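Local coordinates for uncharacterized protein ycf41 (Synechococcus elongatus PCC 6301, PDB 3KOJ) that probably binds single-stranded DNA through an OB-fold domain of the single-strand binding protein family, assembled here as a tetramer, at residues Ser13-Ala18 with Glu76-Gly81; Val41-Leu46 with Ala53-Val58. The protein carries 1 engineered substitution. One frame throughout, in Å; residues are numbered along the deposited sequence.

Interaction 1: residues Ser13-Ala18 with Glu76-Gly81; sequences SCILQA and EVVLEG
Residues Ser13-Ala18 and Glu76-Gly81 are antiparallel neighbours in the curled sheet of the domain, their axes 4.6 Å apart and the contact largely buried. Cys14 with Gly81, Leu16 with Leu79 and Ala18 with Val77 are hydrogen-bonded pairs, each closed by two backbone bonds; in the Leu16-Leu79 pair, Leu79 N reaches Leu16 O at 2.8 Å. Ile15 with Glu80 and Gln17 with Val78 are non-hydrogen-bonded pairs, where CA-H...O contacts form, as from Ile15 CA to Leu79 O at 3.1 Å.

Cys14, Leu16, Ala18, Val77 and Leu79 share the face turned to the barrel interior. Branched Leu16 and Leu79 fill the space toward strands 35-43, 53-60 and 100-103, while small Ala18 lets Val41 and Phe43 come close. On the other face the Ile15 and Val78 side chains cross, Ile15 CG2 meeting Val78 CG1 at 3.7 Å; chi1 of -58° sets CG2 anti to the backbone N. Ile15 CG1 lies alongside the aliphatic part of Glu80, 3.9 Å from Glu80 CG, while the carboxylate reaches polar partners: OE1 makes a salt bridge with Arg105, and OE2 accepts from a water 2.6 Å away that also bonds Ser13 OG. The Gln17 amide stands at 90° to the Glu76 carboxylate without bonding it; its OE1 instead accepts from Met11 N of the second subunit. Ser13-Leu16 also pair with an antiparallel strand of that subunit, and Ile15 packs on Ile15 of the fourth. A barrel strand shared with a subunit interface is consistent with the OB-fold oligomers of this family.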
loop_
_atom_site.group_PDB
_atom_site.type_symbol
_atom_site.label_atom_id
_atom_site.label_comp_id
_atom_site.label_asym_id
_atom_site.label_seq_id
_atom_site.Cartn_x
_atom_site.Cartn_y
_atom_site.Cartn_z
ATOM N N SER B 13 -4.650 -4.508 -1.816
ATOM C CA SER B 13 -3.593 -3.726 -2.451
ATOM C C SER B 13 -2.234 -4.339 -2.167
ATOM O O SER B 13 -1.729 -4.257 -1.042
ATOM C CB SER B 13 -3.620 -2.281 -1.932
ATOM O OG SER B 13 -2.559 -1.510 -2.478
ATOM N N CYS B 14 -1.644 -4.950 -3.187
ATOM C CA CYS B 14 -0.338 -5.575 -3.043
ATOM C C CYS B 14 0.640 -4.921 -4.000
ATOM O O CYS B 14 0.477 -4.997 -5.221
ATOM C CB CYS B 14 -0.430 -7.072 -3.336
ATOM S SG CYS B 14 -1.461 -7.963 -2.159
ATOM N N ILE B 15 1.647 -4.265 -3.435
ATOM C CA ILE B 15 2.657 -3.589 -4.226
ATOM C C ILE B 15 4.002 -4.235 -3.927
ATOM O O ILE B 15 4.482 -4.216 -2.789
ATOM C CB ILE B 15 2.654 -2.087 -3.909
ATOM C CG1 ILE B 15 1.249 -1.539 -4.209
ATOM C CG2 ILE B 15 3.730 -1.373 -4.735
ATOM C CD1 ILE B 15 1.056 -0.068 -3.960
ATOM N N LEU B 16 4.600 -4.811 -4.966
ATOM C CA LEU B 16 5.850 -5.532 -4.823
ATOM C C LEU B 16 6.946 -5.137 -5.793
ATOM O O LEU B 16 6.704 -4.937 -6.980
ATOM C CB LEU B 16 5.605 -7.035 -5.016
ATOM C CG LEU B 16 4.631 -7.821 -4.138
ATOM C CD1 LEU B 16 4.242 -9.117 -4.849
ATOM C CD2 LEU B 16 5.275 -8.118 -2.793
ATOM N N GLN B 17 8.162 -5.062 -5.267
ATOM C CA GLN B 17 9.344 -4.771 -6.056
ATOM C C GLN B 17 9.868 -6.178 -6.341
ATOM O O GLN B 17 10.098 -6.946 -5.409
ATOM C CB GLN B 17 10.340 -4.007 -5.201
ATOM C CG GLN B 17 11.538 -3.469 -5.923
ATOM C CD GLN B 17 12.436 -2.718 -4.969
ATOM O OE1 GLN B 17 11.949 -2.037 -4.061
ATOM N NE2 GLN B 17 13.746 -2.835 -5.160
ATOM N N ALA B 18 10.052 -6.521 -7.612
ATOM C CA ALA B 18 10.513 -7.864 -7.959
ATOM C C ALA B 18 11.293 -7.907 -9.262
ATOM O O ALA B 18 11.328 -6.932 -10.019
ATOM C CB ALA B 18 9.310 -8.813 -8.045
ATOM N N GLU B 76 14.051 -5.288 -13.104
ATOM C CA GLU B 76 13.523 -5.092 -11.756
ATOM C C GLU B 76 12.343 -4.135 -11.909
ATOM O O GLU B 76 12.492 -3.032 -12.431
ATOM C CB GLU B 76 14.575 -4.480 -10.822
ATOM C CG GLU B 76 14.009 -4.114 -9.446
ATOM C CD GLU B 76 14.467 -5.041 -8.330
ATOM O OE1 GLU B 76 15.469 -4.712 -7.660
ATOM O OE2 GLU B 76 13.829 -6.097 -8.123
ATOM N N VAL B 77 11.172 -4.562 -11.457
ATOM C CA VAL B 77 9.972 -3.751 -11.597
ATOM C C VAL B 77 9.219 -3.603 -10.284
ATOM O O VAL B 77 9.565 -4.230 -9.278
ATOM C CB VAL B 77 8.998 -4.399 -12.615
ATOM C CG1 VAL B 77 9.666 -4.515 -13.977
ATOM C CG2 VAL B 77 8.578 -5.801 -12.124
ATOM N N VAL B 78 8.216 -2.733 -10.295
ATOM C CA VAL B 78 7.335 -2.575 -9.144
ATOM C C VAL B 78 5.968 -2.908 -9.716
ATOM O O VAL B 78 5.561 -2.349 -10.737
ATOM C CB VAL B 78 7.269 -1.143 -8.587
ATOM C CG1 VAL B 78 6.197 -1.085 -7.487
ATOM C CG2 VAL B 78 8.612 -0.740 -8.006
ATOM N N LEU B 79 5.264 -3.823 -9.066
ATOM C CA LEU B 79 3.946 -4.223 -9.533
ATOM C C LEU B 79 2.889 -3.854 -8.503
ATOM O O LEU B 79 3.131 -3.954 -7.303
ATOM C CB LEU B 79 3.914 -5.745 -9.752
ATOM C CG LEU B 79 4.958 -6.308 -10.717
ATOM C CD1 LEU B 79 5.119 -7.808 -10.484
ATOM C CD2 LEU B 79 4.545 -6.012 -12.155
ATOM N N GLU B 80 1.730 -3.406 -8.982
ATOM C CA GLU B 80 0.605 -3.085 -8.106
ATOM C C GLU B 80 -0.533 -3.971 -8.584
ATOM O O GLU B 80 -0.844 -3.987 -9.775
ATOM C CB GLU B 80 0.164 -1.626 -8.243
ATOM C CG GLU B 80 -1.072 -1.313 -7.384
ATOM C CD GLU B 80 -1.706 0.032 -7.711
ATOM O OE1 GLU B 80 -1.315 0.646 -8.725
ATOM O OE2 GLU B 80 -2.603 0.469 -6.960
ATOM N N GLY B 81 -1.159 -4.703 -7.668
ATOM C CA GLY B 81 -2.249 -5.568 -8.069
ATOM C C GLY B 81 -3.012 -6.150 -6.899
ATOM O O GLY B 81 -2.886 -5.681 -5.763
HETATM O O HOH W 1 -3.651 -0.802 -4.929
#

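Interaction 2: residues Val41-Leu46 with Ala53-Val58; sequences VQFPGL and ARLKVV
The beta hairpin formed by strands 35-43 and 53-60 is held near its loop end by Val41-Phe43 against Ala53-Leu55, with Val57 packing farther along. Val41 with Leu55 and Phe43 with Ala53 are antiparallel hydrogen-bonded pairs, the shortest bond running from Ala53 N to Phe43 O at 2.7 Å.

Between them, Gln42 and Arg54 form a non-hydrogen-bonded pair whose side chains meet on the outer face. Arg54 grips Gln42 OE1 side-on with two nitrogens. NE lies 2.8 Å from Gln42 OE1, in the amide plane and on a lone pair; NH2, at 3.0 Å from the same OE1, comes from above that plane. The amide and guanidinium planes are turned 47° apart. Were Gln42 replaced by an alanine, Arg54 NE and NH2 would probably lose this shared acceptor and the guanidinium would be freer to turn.

On the other face, chi1 of 50° sets Phe43 CG between its own backbone N and carbonyl carbon, and the ring reaches over to Ala53 and Leu55. Ala53 CB sits over one ring face, 4.0 Å from the centroid, in a CH-pi contact that a small methyl suits. Leu55 CB meets the ring edge, 3.8 Å from Phe43 CE2. This end also packs on the second subunit, Phe43 on its Asn12 and Ala53 on its Ile85. The Val41 and Val57 side chains cross at about a right angle, with Val41 CG2 3.8 Å from Val57 CG2. With Val41, Leu55 and Val57 inside and Gln42 and Arg54 outside, this is a hairpin in the wall of an OB-fold barrel.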
loop_
_atom_site.group_PDB
_atom_site.type_symbol
_atom_site.label_atom_id
_atom_site.label_comp_id
_atom_site.label_asym_id
_atom_site.label_seq_id
_atom_site.Cartn_x
_atom_site.Cartn_y
_atom_site.Cartn_z
ATOM N N VAL B 41 7.835 -13.651 -11.302
ATOM C CA VAL B 41 8.810 -12.742 -10.724
ATOM C C VAL B 41 9.357 -13.340 -9.439
ATOM O O VAL B 41 8.762 -14.250 -8.859
ATOM C CB VAL B 41 8.202 -11.354 -10.407
ATOM C CG1 VAL B 41 7.632 -10.739 -11.675
ATOM C CG2 VAL B 41 7.125 -11.475 -9.315
ATOM N N GLN B 42 10.506 -12.832 -9.012
ATOM C CA GLN B 42 11.131 -13.293 -7.784
ATOM C C GLN B 42 11.440 -12.094 -6.897
ATOM O O GLN B 42 11.879 -11.047 -7.376
ATOM C CB GLN B 42 12.426 -14.051 -8.093
ATOM C CG GLN B 42 13.158 -14.542 -6.848
ATOM C CD GLN B 42 14.422 -15.315 -7.180
ATOM O OE1 GLN B 42 14.366 -16.435 -7.696
ATOM N NE2 GLN B 42 15.572 -14.714 -6.892
ATOM N N PHE B 43 11.181 -12.241 -5.605
ATOM C CA PHE B 43 11.463 -11.165 -4.665
ATOM C C PHE B 43 12.046 -11.754 -3.391
ATOM O O PHE B 43 11.811 -12.923 -3.071
ATOM C CB PHE B 43 10.208 -10.319 -4.393
ATOM C CG PHE B 43 8.985 -11.108 -4.022
ATOM C CD1 PHE B 43 8.600 -11.238 -2.694
ATOM C CD2 PHE B 43 8.182 -11.672 -5.008
ATOM C CE1 PHE B 43 7.429 -11.905 -2.351
ATOM C CE2 PHE B 43 7.008 -12.343 -4.679
ATOM C CZ PHE B 43 6.630 -12.461 -3.348
ATOM N N PRO B 44 12.827 -10.954 -2.653
ATOM C CA PRO B 44 13.478 -11.375 -1.412
ATOM C C PRO B 44 12.578 -11.934 -0.329
ATOM O O PRO B 44 11.444 -11.476 -0.143
ATOM C CB PRO B 44 14.192 -10.104 -0.944
ATOM C CG PRO B 44 14.398 -9.324 -2.209
ATOM C CD PRO B 44 13.081 -9.524 -2.904
ATOM N N GLY B 45 13.101 -12.930 0.381
ATOM C CA GLY B 45 12.363 -13.516 1.475
ATOM C C GLY B 45 12.431 -12.440 2.537
ATOM O O GLY B 45 13.058 -11.399 2.338
ATOM N N LEU B 46 11.786 -12.642 3.668
ATOM C CA LEU B 46 11.840 -11.605 4.676
ATOM C C LEU B 46 13.090 -11.655 5.531
ATOM O O LEU B 46 13.409 -10.670 6.230
ATOM C CB LEU B 46 10.572 -11.675 5.510
ATOM C CG LEU B 46 9.419 -11.633 4.498
ATOM C CD1 LEU B 46 8.092 -11.717 5.193
ATOM C CD2 LEU B 46 9.533 -10.364 3.695
ATOM N N ALA B 53 11.117 -15.535 -2.887
ATOM C CA ALA B 53 9.843 -16.117 -3.269
ATOM C C ALA B 53 9.613 -15.916 -4.758
ATOM O O ALA B 53 10.110 -14.956 -5.345
ATOM C CB ALA B 53 8.708 -15.476 -2.472
ATOM N N ARG B 54 8.892 -16.842 -5.377
ATOM C CA ARG B 54 8.572 -16.705 -6.788
ATOM C C ARG B 54 7.065 -16.653 -6.889
ATOM O O ARG B 54 6.353 -17.416 -6.236
ATOM C CB ARG B 54 9.160 -17.847 -7.607
ATOM C CG ARG B 54 10.658 -17.717 -7.715
ATOM C CD ARG B 54 11.245 -18.578 -8.813
ATOM N NE ARG B 54 12.604 -18.132 -9.091
ATOM C CZ ARG B 54 13.253 -18.340 -10.229
ATOM N NH1 ARG B 54 12.674 -19.005 -11.222
ATOM N NH2 ARG B 54 14.479 -17.859 -10.378
ATOM N N LEU B 55 6.581 -15.736 -7.714
ATOM C CA LEU B 55 5.155 -15.523 -7.830
ATOM C C LEU B 55 4.664 -15.363 -9.259
ATOM O O LEU B 55 5.268 -14.651 -10.062
ATOM C CB LEU B 55 4.802 -14.279 -7.015
ATOM C CG LEU B 55 3.380 -13.731 -6.976
ATOM C CD1 LEU B 55 2.447 -14.741 -6.315
ATOM C CD2 LEU B 55 3.391 -12.413 -6.207
ATOM N N LYS B 56 3.564 -16.036 -9.568
ATOM C CA LYS B 56 2.978 -15.934 -10.893
ATOM C C LYS B 56 2.277 -14.581 -10.945
ATOM O O LYS B 56 1.562 -14.206 -10.020
ATOM C CB LYS B 56 1.965 -17.051 -11.122
ATOM C CG LYS B 56 1.250 -16.960 -12.463
ATOM C CD LYS B 56 0.264 -18.102 -12.639
ATOM C CE LYS B 56 -0.526 -17.969 -13.931
ATOM N NZ LYS B 56 -1.494 -19.092 -14.099
ATOM N N VAL B 57 2.491 -13.854 -12.033
ATOM C CA VAL B 57 1.897 -12.535 -12.210
ATOM C C VAL B 57 1.081 -12.540 -13.496
ATOM O O VAL B 57 1.553 -13.002 -14.530
ATOM C CB VAL B 57 3.009 -11.468 -12.283
ATOM C CG1 VAL B 57 2.432 -10.118 -12.636
ATOM C CG2 VAL B 57 3.738 -11.406 -10.947
ATOM N N VAL B 58 -0.147 -12.034 -13.427
ATOM C CA VAL B 58 -1.022 -12.010 -14.593
ATOM C C VAL B 58 -1.633 -10.634 -14.833
ATOM O O VAL B 58 -2.125 -9.992 -13.907
ATOM C CB VAL B 58 -2.171 -13.028 -14.435
ATOM C CG1 VAL B 58 -3.025 -13.053 -15.700
ATOM C CG2 VAL B 58 -1.599 -14.412 -14.130
#

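Interaction 2 is nested within the chain loop closed by interaction 1, and both belong to one curled sheet, in which strands 12-28 and 35-43 are neighbours. Their inner faces join directly: Ala18 CB lies 3.6 Å from Val41 CB, and Leu16 CD1 lies 3.7 Å from Leu55 CD2, so the two ladders share a hydrophobic core. They differ on the outer side. Residues 13-18 and 76-81 turn that face mainly toward other subunits, with apolar contacts and a water-linked carboxylate, whereas the hairpin bears an arginine gripping a neutral glutamine amide on a more exposed surface. Both contacts also touch the second subunit.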